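Local coordinates for protein single domain haemoglobin (Campylobacter jejuni, PDB 2WY4) that binds heme in a single globin domain, takes up cyanide in its ligand pocket, and probably serves in oxygen binding or nitric oxide detoxification, at residues Lys128-Ile131 / Asp132-Lys136; Leu87-Lys90 / Glu91-Pro95; Glu68-Glu71 / Asn72-Ser75; Glu113-Leu116 / Lys117-Val121. All blocks are in the same frame, centred on the assembly; numbering follows the deposited sequence.

Interaction 1 (Lys128-Ile131 / Asp132-Lys136); sequences KFYI and DIEKK. With HEM (protoporphyrin IX containing Fe), chain B.
Lys128 and Asp132, one helical turn apart, are joined by a salt bridge in the conformer described, one of two for Lys128: its NZ meets Asp132 OD2 at 2.7 Å, nearly end-on to the C-O bond. In this copy the lysine runs out extended and bends only at its last torsion (chi4 -50°), which turns the ammonium onto the acid. A long flexible base paired with a short acid four residues later suits this open side of the helix.

Beneath them the main chain is satisfied in the usual i to i+4 manner: Asp132 N bonds to Lys128 O, Glu134 N to Tyr130 O at 2.9 Å, and Lys135 N to Ile131 O, while Ile133 N to Phe129 O, at 3.4 Å, is weak. Ile133 CD1 lies over one face of the Phe129 ring in a CH-pi contact, 4.2 Å from the centroid.

Glu134 is the buried acid on the heme side. Its OE2 sits in the plane of the Tyr130 ring, at the edge, 3.6 Å from CD2, with the carboxylate turned 81° from the ring. Both oxygens are satisfied: OE1 by Tyr94 OH and OE2 by His84 ND1. With Tyr94 behind it, Glu134 thus positions the axial histidine, and proximal hydrogen bonding influences ligand binding in this protein. Tyr130 presents a face to the heme vinyl carbon CBB, and its OH lies 3.4 Å from the methyl CMB.

This part of helix 113-139 packs Tyr130 and Glu134 against helix 74-86, Tyr130 and Ile131 against Tyr94 of helix 94-109, and Phe129 against the loop residues Leu70 and Glu71.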
loop_
_atom_site.group_PDB
_atom_site.type_symbol
_atom_site.label_atom_id
_atom_site.label_comp_id
_atom_site.label_asym_id
_atom_site.label_seq_id
_atom_site.Cartn_x
_atom_site.Cartn_y
_atom_site.Cartn_z
ATOM N N LYS A 128 -5.605 -4.472 -7.252
ATOM C CA LYS A 128 -6.729 -5.192 -7.816
ATOM C C LYS A 128 -7.391 -6.089 -6.772
ATOM O O LYS A 128 -8.612 -6.201 -6.721
ATOM C CB LYS A 128 -6.274 -6.026 -9.015
ATOM C CG LYS A 128 -7.363 -6.957 -9.543
ATOM C CD LYS A 128 -6.861 -7.707 -10.768
ATOM C CE LYS A 128 -7.989 -8.272 -11.604
ATOM N NZ LYS A 128 -8.965 -9.028 -10.826
ATOM N N PHE A 129 -6.575 -6.757 -5.955
ATOM C CA PHE A 129 -7.120 -7.608 -4.898
ATOM C C PHE A 129 -7.996 -6.822 -3.913
ATOM O O PHE A 129 -9.103 -7.275 -3.569
ATOM C CB PHE A 129 -5.971 -8.305 -4.177
ATOM C CG PHE A 129 -6.393 -9.428 -3.280
ATOM C CD1 PHE A 129 -6.822 -10.624 -3.788
ATOM C CD2 PHE A 129 -6.367 -9.264 -1.910
ATOM C CE1 PHE A 129 -7.190 -11.664 -2.958
ATOM C CE2 PHE A 129 -6.772 -10.284 -1.062
ATOM C CZ PHE A 129 -7.185 -11.475 -1.585
ATOM N N TYR A 130 -7.527 -5.655 -3.480
ATOM C CA TYR A 130 -8.311 -4.810 -2.583
ATOM C C TYR A 130 -9.566 -4.277 -3.281
ATOM O O TYR A 130 -10.689 -4.353 -2.744
ATOM C CB TYR A 130 -7.493 -3.617 -2.102
ATOM C CG TYR A 130 -6.617 -3.862 -0.895
ATOM C CD1 TYR A 130 -5.466 -4.601 -0.997
ATOM C CD2 TYR A 130 -6.956 -3.326 0.352
ATOM C CE1 TYR A 130 -4.658 -4.822 0.093
ATOM C CE2 TYR A 130 -6.169 -3.560 1.442
ATOM C CZ TYR A 130 -5.021 -4.301 1.336
ATOM O OH TYR A 130 -4.288 -4.508 2.483
ATOM N N ILE A 131 -9.388 -3.759 -4.500
ATOM C CA ILE A 131 -10.511 -3.197 -5.265
ATOM C C ILE A 131 -11.640 -4.204 -5.434
ATOM O O ILE A 131 -12.818 -3.868 -5.265
ATOM C CB ILE A 131 -10.022 -2.714 -6.654
ATOM C CG1 ILE A 131 -9.153 -1.452 -6.524
ATOM C CG2 ILE A 131 -11.195 -2.392 -7.578
ATOM C CD1 ILE A 131 -8.316 -1.142 -7.776
ATOM N N ASP A 132 -11.285 -5.431 -5.778
ATOM C CA ASP A 132 -12.316 -6.440 -6.054
ATOM C C ASP A 132 -13.116 -6.800 -4.811
ATOM O O ASP A 132 -14.347 -6.976 -4.865
ATOM C CB ASP A 132 -11.735 -7.713 -6.695
ATOM C CG ASP A 132 -11.256 -7.503 -8.147
ATOM O OD1 ASP A 132 -11.555 -6.455 -8.772
ATOM O OD2 ASP A 132 -10.526 -8.331 -8.722
ATOM N N ILE A 133 -12.438 -6.898 -3.673
ATOM C CA ILE A 133 -13.116 -7.190 -2.414
ATOM C C ILE A 133 -14.030 -6.017 -2.019
ATOM O O ILE A 133 -15.188 -6.222 -1.621
ATOM C CB ILE A 133 -12.075 -7.506 -1.292
ATOM C CG1 ILE A 133 -11.520 -8.910 -1.489
ATOM C CG2 ILE A 133 -12.651 -7.379 0.104
ATOM C CD1 ILE A 133 -10.392 -9.284 -0.586
ATOM N N GLU A 134 -13.511 -4.797 -2.164
ATOM C CA GLU A 134 -14.257 -3.605 -1.853
ATOM C C GLU A 134 -15.453 -3.403 -2.797
ATOM O O GLU A 134 -16.526 -2.988 -2.371
ATOM C CB GLU A 134 -13.304 -2.403 -1.798
ATOM C CG GLU A 134 -12.432 -2.498 -0.537
ATOM C CD GLU A 134 -11.169 -1.657 -0.551
ATOM O OE1 GLU A 134 -11.083 -0.693 -1.350
ATOM O OE2 GLU A 134 -10.264 -1.935 0.274
ATOM N N LYS A 135 -15.268 -3.721 -4.070
ATOM C CA LYS A 135 -16.363 -3.609 -5.033
ATOM C C LYS A 135 -17.527 -4.457 -4.575
ATOM O O LYS A 135 -18.682 -4.015 -4.629
ATOM C CB LYS A 135 -15.900 -4.028 -6.429
ATOM C CG LYS A 135 -15.351 -2.907 -7.266
ATOM C CD LYS A 135 -14.917 -3.412 -8.643
ATOM C CE LYS A 135 -16.089 -3.923 -9.457
ATOM N NZ LYS A 135 -15.694 -4.235 -10.875
ATOM N N LYS A 136 -17.238 -5.680 -4.130
ATOM C CA LYS A 136 -18.279 -6.554 -3.605
ATOM C C LYS A 136 -18.957 -5.911 -2.417
ATOM O O LYS A 136 -20.175 -5.974 -2.292
ATOM C CB LYS A 136 -17.729 -7.922 -3.201
ATOM C CG LYS A 136 -17.493 -8.850 -4.363
ATOM C CD LYS A 136 -17.317 -10.289 -3.891
ATOM C CE LYS A 136 -16.576 -11.140 -4.917
ATOM N NZ LYS A 136 -17.263 -11.240 -6.239
HETATM C CHA HEM B . -6.713 2.623 6.328
HETATM C CHB HEM B . -3.944 -0.375 3.783
HETATM C CHC HEM B . -5.210 1.941 -0.250
HETATM C CHD HEM B . -7.456 5.328 2.404
HETATM C C1A HEM B . -5.936 1.577 5.999
HETATM C C2A HEM B . -5.406 0.585 6.886
HETATM C C3A HEM B . -4.614 -0.254 6.194
HETATM C C4A HEM B . -4.635 0.224 4.825
HETATM C CMA HEM B . -3.862 -1.475 6.745
HETATM C CAA HEM B . -5.727 0.509 8.399
HETATM C CBA HEM B . -7.210 0.224 8.648
HETATM C CGA HEM B . -7.617 -1.200 8.850
HETATM O O1A HEM B . -6.742 -2.069 9.103
HETATM O O2A HEM B . -8.874 -1.453 8.817
HETATM C C1B HEM B . -4.024 0.016 2.473
HETATM C C2B HEM B . -3.382 -0.632 1.385
HETATM C C3B HEM B . -3.739 0.011 0.261
HETATM C C4B HEM B . -4.611 1.076 0.613
HETATM C CMB HEM B . -2.400 -1.789 1.517
HETATM C CAB HEM B . -3.302 -0.232 -1.190
HETATM C CBB HEM B . -3.239 -1.446 -1.707
HETATM C C1C HEM B . -5.974 3.037 0.076
HETATM C C2C HEM B . -6.595 3.979 -0.787
HETATM C C3C HEM B . -7.175 4.892 -0.037
HETATM C C4C HEM B . -6.929 4.601 1.352
HETATM C CMC HEM B . -6.623 3.868 -2.320
HETATM C CAC HEM B . -7.960 6.091 -0.544
HETATM C CBC HEM B . -7.546 7.323 -0.223
HETATM C C1D HEM B . -7.451 4.873 3.708
HETATM C C2D HEM B . -8.029 5.608 4.767
HETATM C C3D HEM B . -7.830 4.803 6.002
HETATM C C4D HEM B . -7.148 3.635 5.550
HETATM C CMD HEM B . -8.732 6.943 4.655
HETATM C CAD HEM B . -8.226 5.140 7.429
HETATM C CBD HEM B . -6.970 5.551 8.191
HETATM C CGD HEM B . -7.242 6.210 9.510
HETATM O O1D HEM B . -6.608 7.239 9.770
HETATM O O2D HEM B . -8.075 5.657 10.277
HETATM N NA HEM B . -5.449 1.354 4.728
HETATM N NB HEM B . -4.783 1.047 1.980
HETATM N NC HEM B . -6.194 3.435 1.386
HETATM N ND HEM B . -6.915 3.700 4.188
HETATM FE FE HEM B . -5.849 2.372 3.077
#

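Interaction 2 (Leu87-Lys90 / Glu91-Pro95); sequences LGVK and EEHYP. With HEM (protoporphyrin IX containing Fe), chain B.
The FG corner of the globin fold, between helix 74-86 and helix 94-109, brings Val89, His93 and Tyr94 to the edge of the heme, and His93 folds back on Lys90. Helix 74-86, which carries the iron ligand His84, ends in a Schellman motif at Gly88, whose positive phi (77°) is easily adopted without a side chain.

Two reciprocal hydrogen bonds then tie Lys90 to His93. Lys90 N points at His93 ND1, 2.9 Å away and almost straight at 175°, within the ring plane; ND1 therefore acts as acceptor here. In return His93 N reaches Lys90 O, also at 2.9 Å but from above the carbonyl plane. With CG beside its own backbone N (chi1 -73°), the imidazole is swung back over the turn, and its CE1 comes 3.5 Å from Gly88 O.

The apolar side belongs to the porphyrin. Val89 sends CG2 to within 3.6 Å of the vinyl carbon CAC, and its CG1 touches Tyr94 CE1 at 3.7 Å; the two methyls of a branched valine let it touch the porphyrin and the tyrosine at once. Tyr94 receives the heme methyl CMC over the centre of one ring face, 3.6 Å above the plane, while Lys90 O lies at the ring edge.

Helix 94-109 leads on from this turn, with Tyr94 set between His84 of helix 74-86 and Tyr130 and Ile131 of helix 113-139; Tyr138 of the latter helix bonds to Val89 O.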
loop_
_atom_site.group_PDB
_atom_site.type_symbol
_atom_site.label_atom_id
_atom_site.label_comp_id
_atom_site.label_asym_id
_atom_site.label_seq_id
_atom_site.Cartn_x
_atom_site.Cartn_y
_atom_site.Cartn_z
ATOM N N LEU A 87 -15.085 4.708 4.536
ATOM C CA LEU A 87 -14.551 6.050 4.314
ATOM C C LEU A 87 -14.643 6.540 2.869
ATOM O O LEU A 87 -14.200 7.636 2.555
ATOM C CB LEU A 87 -13.103 6.105 4.796
ATOM C CG LEU A 87 -13.018 6.127 6.334
ATOM C CD1 LEU A 87 -11.601 5.982 6.825
ATOM C CD2 LEU A 87 -13.668 7.411 6.904
ATOM N N GLY A 88 -15.258 5.743 2.012
ATOM C CA GLY A 88 -15.476 6.127 0.621
ATOM C C GLY A 88 -14.276 6.013 -0.274
ATOM O O GLY A 88 -14.169 6.763 -1.249
ATOM N N VAL A 89 -13.382 5.075 0.033
ATOM C CA VAL A 89 -12.279 4.767 -0.851
ATOM C C VAL A 89 -12.863 4.134 -2.109
ATOM O O VAL A 89 -13.568 3.124 -2.057
ATOM C CB VAL A 89 -11.316 3.790 -0.188
ATOM C CG1 VAL A 89 -10.276 3.338 -1.178
ATOM C CG2 VAL A 89 -10.691 4.418 1.055
ATOM N N LYS A 90 -12.525 4.709 -3.261
ATOM C CA LYS A 90 -13.004 4.204 -4.533
ATOM C C LYS A 90 -11.910 3.593 -5.361
ATOM O O LYS A 90 -10.730 3.861 -5.144
ATOM C CB LYS A 90 -13.638 5.317 -5.360
ATOM C CG LYS A 90 -14.712 6.083 -4.652
ATOM C CD LYS A 90 -15.907 5.212 -4.367
ATOM C CE LYS A 90 -16.860 5.913 -3.418
ATOM N NZ LYS A 90 -18.132 5.163 -3.245
ATOM N N GLU A 91 -12.310 2.813 -6.370
ATOM C CA GLU A 91 -11.366 2.241 -7.304
ATOM C C GLU A 91 -10.427 3.302 -7.819
ATOM O O GLU A 91 -9.237 3.061 -7.958
ATOM C CB GLU A 91 -12.083 1.625 -8.518
ATOM C CG GLU A 91 -13.139 0.584 -8.212
ATOM C CD GLU A 91 -13.834 0.085 -9.464
ATOM O OE1 GLU A 91 -13.248 0.241 -10.580
ATOM O OE2 GLU A 91 -14.969 -0.459 -9.335
ATOM N N GLU A 92 -10.959 4.485 -8.115
ATOM C CA GLU A 92 -10.170 5.540 -8.708
ATOM C C GLU A 92 -9.146 6.177 -7.780
ATOM O O GLU A 92 -8.338 6.977 -8.217
ATOM C CB GLU A 92 -11.096 6.634 -9.270
ATOM C CG GLU A 92 -11.942 6.191 -10.436
ATOM C CD GLU A 92 -13.019 5.191 -10.095
ATOM O OE1 GLU A 92 -13.630 5.307 -9.010
ATOM O OE2 GLU A 92 -13.295 4.284 -10.944
ATOM N N HIS A 93 -9.190 5.857 -6.479
ATOM C CA HIS A 93 -8.149 6.382 -5.574
ATOM C C HIS A 93 -6.911 5.513 -5.633
ATOM O O HIS A 93 -5.857 5.967 -5.311
ATOM C CB HIS A 93 -8.603 6.382 -4.122
ATOM C CG HIS A 93 -9.609 7.435 -3.776
ATOM N ND1 HIS A 93 -10.868 7.121 -3.319
ATOM C CD2 HIS A 93 -9.527 8.786 -3.773
ATOM C CE1 HIS A 93 -11.527 8.244 -3.077
ATOM N NE2 HIS A 93 -10.723 9.267 -3.317
ATOM N N TYR A 94 -7.048 4.262 -6.049
ATOM C CA TYR A 94 -5.907 3.358 -6.050
ATOM C C TYR A 94 -4.740 3.827 -6.942
ATOM O O TYR A 94 -3.586 3.662 -6.527
ATOM C CB TYR A 94 -6.306 1.881 -6.278
ATOM C CG TYR A 94 -6.899 1.246 -5.054
ATOM C CD1 TYR A 94 -8.229 1.429 -4.737
ATOM C CD2 TYR A 94 -6.111 0.507 -4.181
ATOM C CE1 TYR A 94 -8.762 0.904 -3.594
ATOM C CE2 TYR A 94 -6.641 -0.020 -3.036
ATOM C CZ TYR A 94 -7.961 0.169 -2.754
ATOM O OH TYR A 94 -8.497 -0.386 -1.611
ATOM N N PRO A 95 -4.974 4.385 -8.153
ATOM C CA PRO A 95 -3.845 4.932 -8.907
ATOM C C PRO A 95 -3.118 6.113 -8.189
ATOM O O PRO A 95 -1.922 6.373 -8.440
ATOM C CB PRO A 95 -4.499 5.386 -10.224
ATOM C CG PRO A 95 -5.707 4.575 -10.340
ATOM C CD PRO A 95 -6.218 4.457 -8.937
HETATM C CHA HEM B . -6.713 2.623 6.328
HETATM C CHB HEM B . -3.944 -0.375 3.783
HETATM C CHC HEM B . -5.210 1.941 -0.250
HETATM C CHD HEM B . -7.456 5.328 2.404
HETATM C C1A HEM B . -5.936 1.577 5.999
HETATM C C2A HEM B . -5.406 0.585 6.886
HETATM C C3A HEM B . -4.614 -0.254 6.194
HETATM C C4A HEM B . -4.635 0.224 4.825
HETATM C CMA HEM B . -3.862 -1.475 6.745
HETATM C CAA HEM B . -5.727 0.509 8.399
HETATM C CBA HEM B . -7.210 0.224 8.648
HETATM C CGA HEM B . -7.617 -1.200 8.850
HETATM O O1A HEM B . -6.742 -2.069 9.103
HETATM O O2A HEM B . -8.874 -1.453 8.817
HETATM C C1B HEM B . -4.024 0.016 2.473
HETATM C C2B HEM B . -3.382 -0.632 1.385
HETATM C C3B HEM B . -3.739 0.011 0.261
HETATM C C4B HEM B . -4.611 1.076 0.613
HETATM C CMB HEM B . -2.400 -1.789 1.517
HETATM C CAB HEM B . -3.302 -0.232 -1.190
HETATM C CBB HEM B . -3.239 -1.446 -1.707
HETATM C C1C HEM B . -5.974 3.037 0.076
HETATM C C2C HEM B . -6.595 3.979 -0.787
HETATM C C3C HEM B . -7.175 4.892 -0.037
HETATM C C4C HEM B . -6.929 4.601 1.352
HETATM C CMC HEM B . -6.623 3.868 -2.320
HETATM C CAC HEM B . -7.960 6.091 -0.544
HETATM C CBC HEM B . -7.546 7.323 -0.223
HETATM C C1D HEM B . -7.451 4.873 3.708
HETATM C C2D HEM B . -8.029 5.608 4.767
HETATM C C3D HEM B . -7.830 4.803 6.002
HETATM C C4D HEM B . -7.148 3.635 5.550
HETATM C CMD HEM B . -8.732 6.943 4.655
HETATM C CAD HEM B . -8.226 5.140 7.429
HETATM C CBD HEM B . -6.970 5.551 8.191
HETATM C CGD HEM B . -7.242 6.210 9.510
HETATM O O1D HEM B . -6.608 7.239 9.770
HETATM O O2D HEM B . -8.075 5.657 10.277
HETATM N NA HEM B . -5.449 1.354 4.728
HETATM N NB HEM B . -4.783 1.047 1.980
HETATM N NC HEM B . -6.194 3.435 1.386
HETATM N ND HEM B . -6.915 3.700 4.188
HETATM FE FE HEM B . -5.849 2.372 3.077
#

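Interaction 3 (Glu68-Glu71 / Asn72-Ser75); sequences ENLE and NMRS
Three successive i to i+3 hydrogen bonds, Asn72 N to Asn69 O, Met73 N to Leu70 O (3.0 Å) and Arg74 N to Glu71 O, wind the chain into a short 3-10 turn, each donor lying well above the carbonyl plane of its acceptor.

On the outer side Glu71 and Arg74 run alongside each other and meet in a bidentate salt bridge. Arg74 presents the edge carrying NE and NH2: NE reaches Glu71 OE1 at 2.8 Å, and NH2 reaches OE2 at 3.3 Å. Both bonds are nearly straight and use syn lone pairs, and the two planar groups are only 14° apart. Bends at Glu71 chi2 (-63°) and Arg74 chi3 (-78°) bring the groups level, a match that suits an acid and a guanidinium three residues apart.

The inner side is apolar. Leu70 and Met73 extend side by side, and Leu70 CD2 touches Met73 CE at 3.7 Å; the long unbranched methionine, at the N-cap position, is buried and reaches inward to helix 51-65.

From this start of helix 74-86, Met73 packs on Met62 and Ala63 of helix 51-65, while Phe129 of helix 113-139 meets Leu70, Glu71 and Met73, and Ile133 meets Arg74.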
loop_
_atom_site.group_PDB
_atom_site.type_symbol
_atom_site.label_atom_id
_atom_site.label_comp_id
_atom_site.label_asym_id
_atom_site.label_seq_id
_atom_site.Cartn_x
_atom_site.Cartn_y
_atom_site.Cartn_z
ATOM N N GLU A 68 2.938 -14.112 -4.391
ATOM C CA GLU A 68 2.681 -15.224 -5.321
ATOM C C GLU A 68 1.244 -15.727 -5.236
ATOM O O GLU A 68 0.761 -16.389 -6.148
ATOM C CB GLU A 68 3.616 -16.390 -5.013
ATOM C CG GLU A 68 5.062 -16.101 -5.343
ATOM C CD GLU A 68 5.978 -17.240 -4.935
ATOM O OE1 GLU A 68 6.428 -17.253 -3.771
ATOM O OE2 GLU A 68 6.231 -18.144 -5.764
ATOM N N ASN A 69 0.568 -15.457 -4.122
ATOM C CA ASN A 69 -0.813 -15.896 -3.957
ATOM C C ASN A 69 -1.527 -14.992 -2.966
ATOM O O ASN A 69 -1.526 -15.268 -1.752
ATOM C CB ASN A 69 -0.841 -17.349 -3.481
ATOM C CG ASN A 69 -2.240 -17.908 -3.359
ATOM O OD1 ASN A 69 -2.437 -19.043 -2.855
ATOM N ND2 ASN A 69 -3.229 -17.141 -3.814
ATOM N N LEU A 70 -2.128 -13.922 -3.485
ATOM C CA LEU A 70 -2.753 -12.924 -2.628
ATOM C C LEU A 70 -3.961 -13.463 -1.868
ATOM O O LEU A 70 -4.384 -12.848 -0.893
ATOM C CB LEU A 70 -3.094 -11.656 -3.415
ATOM C CG LEU A 70 -1.901 -10.896 -4.001
ATOM C CD1 LEU A 70 -2.408 -9.708 -4.821
ATOM C CD2 LEU A 70 -0.930 -10.433 -2.927
ATOM N N GLU A 71 -4.499 -14.614 -2.278
ATOM C CA GLU A 71 -5.594 -15.226 -1.539
ATOM C C GLU A 71 -5.193 -15.515 -0.112
ATOM O O GLU A 71 -6.056 -15.627 0.729
ATOM C CB GLU A 71 -6.034 -16.545 -2.177
ATOM C CG GLU A 71 -6.802 -16.361 -3.455
ATOM C CD GLU A 71 -8.105 -15.628 -3.233
ATOM O OE1 GLU A 71 -8.652 -15.679 -2.097
ATOM O OE2 GLU A 71 -8.591 -14.986 -4.189
ATOM N N ASN A 72 -3.892 -15.720 0.138
ATOM C CA ASN A 72 -3.404 -16.017 1.492
ATOM C C ASN A 72 -3.349 -14.820 2.374
ATOM O O ASN A 72 -2.842 -14.913 3.489
ATOM C CB ASN A 72 -2.048 -16.695 1.479
ATOM C CG ASN A 72 -2.140 -18.124 1.025
ATOM O OD1 ASN A 72 -3.227 -18.718 1.074
ATOM N ND2 ASN A 72 -1.012 -18.688 0.549
ATOM N N MET A 73 -3.864 -13.680 1.902
ATOM C CA MET A 73 -4.073 -12.548 2.794
ATOM C C MET A 73 -5.525 -12.111 2.789
ATOM O O MET A 73 -5.843 -11.039 3.289
ATOM C CB MET A 73 -3.152 -11.371 2.527
ATOM C CG MET A 73 -3.397 -10.667 1.232
ATOM S SD MET A 73 -2.240 -9.285 1.054
ATOM C CE MET A 73 -2.819 -8.466 -0.400
ATOM N N ARG A 74 -6.417 -12.976 2.304
ATOM C CA ARG A 74 -7.825 -12.615 2.222
ATOM C C ARG A 74 -8.433 -12.215 3.583
ATOM O O ARG A 74 -9.165 -11.214 3.700
ATOM C CB ARG A 74 -8.642 -13.722 1.568
ATOM C CG ARG A 74 -10.130 -13.376 1.426
ATOM C CD ARG A 74 -10.901 -14.370 0.600
ATOM N NE ARG A 74 -10.627 -14.133 -0.804
ATOM C CZ ARG A 74 -11.236 -13.212 -1.539
ATOM N NH1 ARG A 74 -12.170 -12.433 -1.006
ATOM N NH2 ARG A 74 -10.887 -13.072 -2.803
ATOM N N SER A 75 -8.213 -13.038 4.608
ATOM C CA SER A 75 -8.821 -12.706 5.906
ATOM C C SER A 75 -8.300 -11.366 6.450
ATOM O O SER A 75 -8.997 -10.696 7.196
ATOM C CB SER A 75 -8.645 -13.802 6.961
ATOM O OG SER A 75 -7.286 -13.964 7.292
#

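Interaction 4 (Glu113-Leu116 / Lys117-Val121); sequences EATL and KAWEV
Consecutive turns at the start of helix 113-139 meet here in a local i to i+4 contact, away from the heme site, where the helix packs against helix 4-34 and helix 94-109. Its side-chain element is Thr115 with Trp119: the two lie side by side, and Thr115 CG2 comes up to the indole edge in the ring plane, 3.9 Å from CD1. With OG1 beside the backbone N (chi1 -63°), CG2 is left anti to it, on the side of Trp119. Thr115 O also lies at that edge, 3.5 Å from CD1. Two-branched threonine suits the place: its methyl packs on the indole, while OG1 bonds to a residue just outside the segments; Thr115 N is held by Asp112 OD1.

The main chain supplies the polar bonds. Lys117 N to Glu113 O is 2.8 Å and fairly straight at 170°; Trp119 N to Thr115 O is 3.0 Å, and Ala118 and Glu120 bond back to Ala114 and Leu116 in turn.

The large flat indole of Trp119 fills the interface between helices, against Ile9 and Cys12 of helix 4-34 and Leu102 and Ile105 of helix 94-109. Glu113 and Lys117 carry opposite charges, but OE1 and NZ stand 6.5 Å apart, which implies that cohesion here comes from backbone bonds and apolar packing rather than from ion pairing.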
loop_
_atom_site.group_PDB
_atom_site.type_symbol
_atom_site.label_atom_id
_atom_site.label_comp_id
_atom_site.label_asym_id
_atom_site.label_seq_id
_atom_site.Cartn_x
_atom_site.Cartn_y
_atom_site.Cartn_z
ATOM N N GLU A 113 16.126 -0.193 -11.587
ATOM C CA GLU A 113 14.942 -0.183 -12.391
ATOM C C GLU A 113 14.192 -1.475 -12.262
ATOM O O GLU A 113 12.978 -1.458 -12.277
ATOM C CB GLU A 113 15.290 0.143 -13.860
ATOM C CG GLU A 113 15.716 1.580 -14.015
ATOM C CD GLU A 113 14.633 2.594 -13.666
ATOM O OE1 GLU A 113 13.430 2.338 -13.930
ATOM O OE2 GLU A 113 15.010 3.675 -13.158
ATOM N N ALA A 114 14.907 -2.600 -12.134
ATOM C CA ALA A 114 14.229 -3.867 -11.995
ATOM C C ALA A 114 13.364 -3.867 -10.742
ATOM O O ALA A 114 12.267 -4.395 -10.750
ATOM C CB ALA A 114 15.230 -5.029 -11.957
ATOM N N THR A 115 13.882 -3.274 -9.671
ATOM C CA THR A 115 13.121 -3.237 -8.404
ATOM C C THR A 115 11.912 -2.327 -8.536
ATOM O O THR A 115 10.806 -2.662 -8.125
ATOM C CB THR A 115 14.015 -2.832 -7.251
ATOM O OG1 THR A 115 15.032 -3.825 -7.094
ATOM C CG2 THR A 115 13.247 -2.867 -5.939
ATOM N N LEU A 116 12.121 -1.164 -9.138
ATOM C CA LEU A 116 11.000 -0.270 -9.368
ATOM C C LEU A 116 9.904 -0.942 -10.208
ATOM O O LEU A 116 8.717 -0.848 -9.906
ATOM C CB LEU A 116 11.469 1.000 -10.077
ATOM C CG LEU A 116 11.958 2.172 -9.282
ATOM C CD1 LEU A 116 12.239 3.344 -10.202
ATOM C CD2 LEU A 116 10.925 2.566 -8.219
ATOM N N LYS A 117 10.312 -1.586 -11.303
ATOM C CA LYS A 117 9.377 -2.308 -12.169
ATOM C C LYS A 117 8.627 -3.393 -11.391
ATOM O O LYS A 117 7.400 -3.579 -11.508
ATOM C CB LYS A 117 10.152 -2.921 -13.352
ATOM C CG LYS A 117 9.293 -3.431 -14.485
ATOM C CD LYS A 117 8.388 -2.329 -15.038
ATOM C CE LYS A 117 8.262 -2.371 -16.562
ATOM N NZ LYS A 117 9.339 -1.571 -17.170
ATOM N N ALA A 118 9.363 -4.089 -10.533
ATOM C CA ALA A 118 8.760 -5.164 -9.797
ATOM C C ALA A 118 7.674 -4.594 -8.868
ATOM O O ALA A 118 6.617 -5.189 -8.738
ATOM C CB ALA A 118 9.824 -5.961 -9.039
ATOM N N TRP A 119 7.932 -3.436 -8.260
ATOM C CA TRP A 119 6.924 -2.828 -7.367
ATOM C C TRP A 119 5.756 -2.240 -8.135
ATOM O O TRP A 119 4.623 -2.248 -7.669
ATOM C CB TRP A 119 7.591 -1.751 -6.491
ATOM C CG TRP A 119 8.154 -2.384 -5.221
ATOM C CD1 TRP A 119 9.457 -2.722 -4.941
ATOM C CD2 TRP A 119 7.379 -2.901 -4.140
ATOM N NE1 TRP A 119 9.534 -3.358 -3.718
ATOM C CE2 TRP A 119 8.264 -3.503 -3.229
ATOM C CE3 TRP A 119 6.012 -2.921 -3.854
ATOM C CZ2 TRP A 119 7.832 -4.053 -2.031
ATOM C CZ3 TRP A 119 5.589 -3.478 -2.677
ATOM C CH2 TRP A 119 6.488 -4.058 -1.800
ATOM N N GLU A 120 6.024 -1.746 -9.342
ATOM C CA GLU A 120 4.939 -1.216 -10.171
ATOM C C GLU A 120 3.964 -2.354 -10.488
ATOM O O GLU A 120 2.740 -2.224 -10.369
ATOM C CB GLU A 120 5.454 -0.650 -11.496
ATOM C CG GLU A 120 6.363 0.541 -11.352
ATOM C CD GLU A 120 6.711 1.149 -12.699
ATOM O OE1 GLU A 120 6.443 0.500 -13.736
ATOM O OE2 GLU A 120 7.238 2.273 -12.709
ATOM N N VAL A 121 4.524 -3.489 -10.893
ATOM C CA VAL A 121 3.720 -4.660 -11.199
ATOM C C VAL A 121 2.980 -5.211 -9.956
ATOM O O VAL A 121 1.772 -5.518 -10.003
ATOM C CB VAL A 121 4.614 -5.741 -11.835
ATOM C CG1 VAL A 121 3.872 -7.016 -12.038
ATOM C CG2 VAL A 121 5.161 -5.261 -13.192
#

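In the fold
Interactions 1 and 2 build the proximal side of the heme together: their centres are 10 Å apart, both touch the porphyrin, and Glu134 OE1 meets Tyr94 OH at 2.6 Å in a probable hydrogen bond. Ile131 CG1 also packs on Tyr94 CD1 at 3.5 Å. Interaction 3 flanks interaction 1 on another side, with Phe129 CZ 3.2 Å from Leu70 O, and begins the helix that carries His84; Met73 stays about 7 Å from the heme by nearest side-chain approach. Interaction 4 shares helix 113-139 with interaction 1, yet their centres lie 23 Å apart, so a single helix serves both the heme pocket and distant core packing.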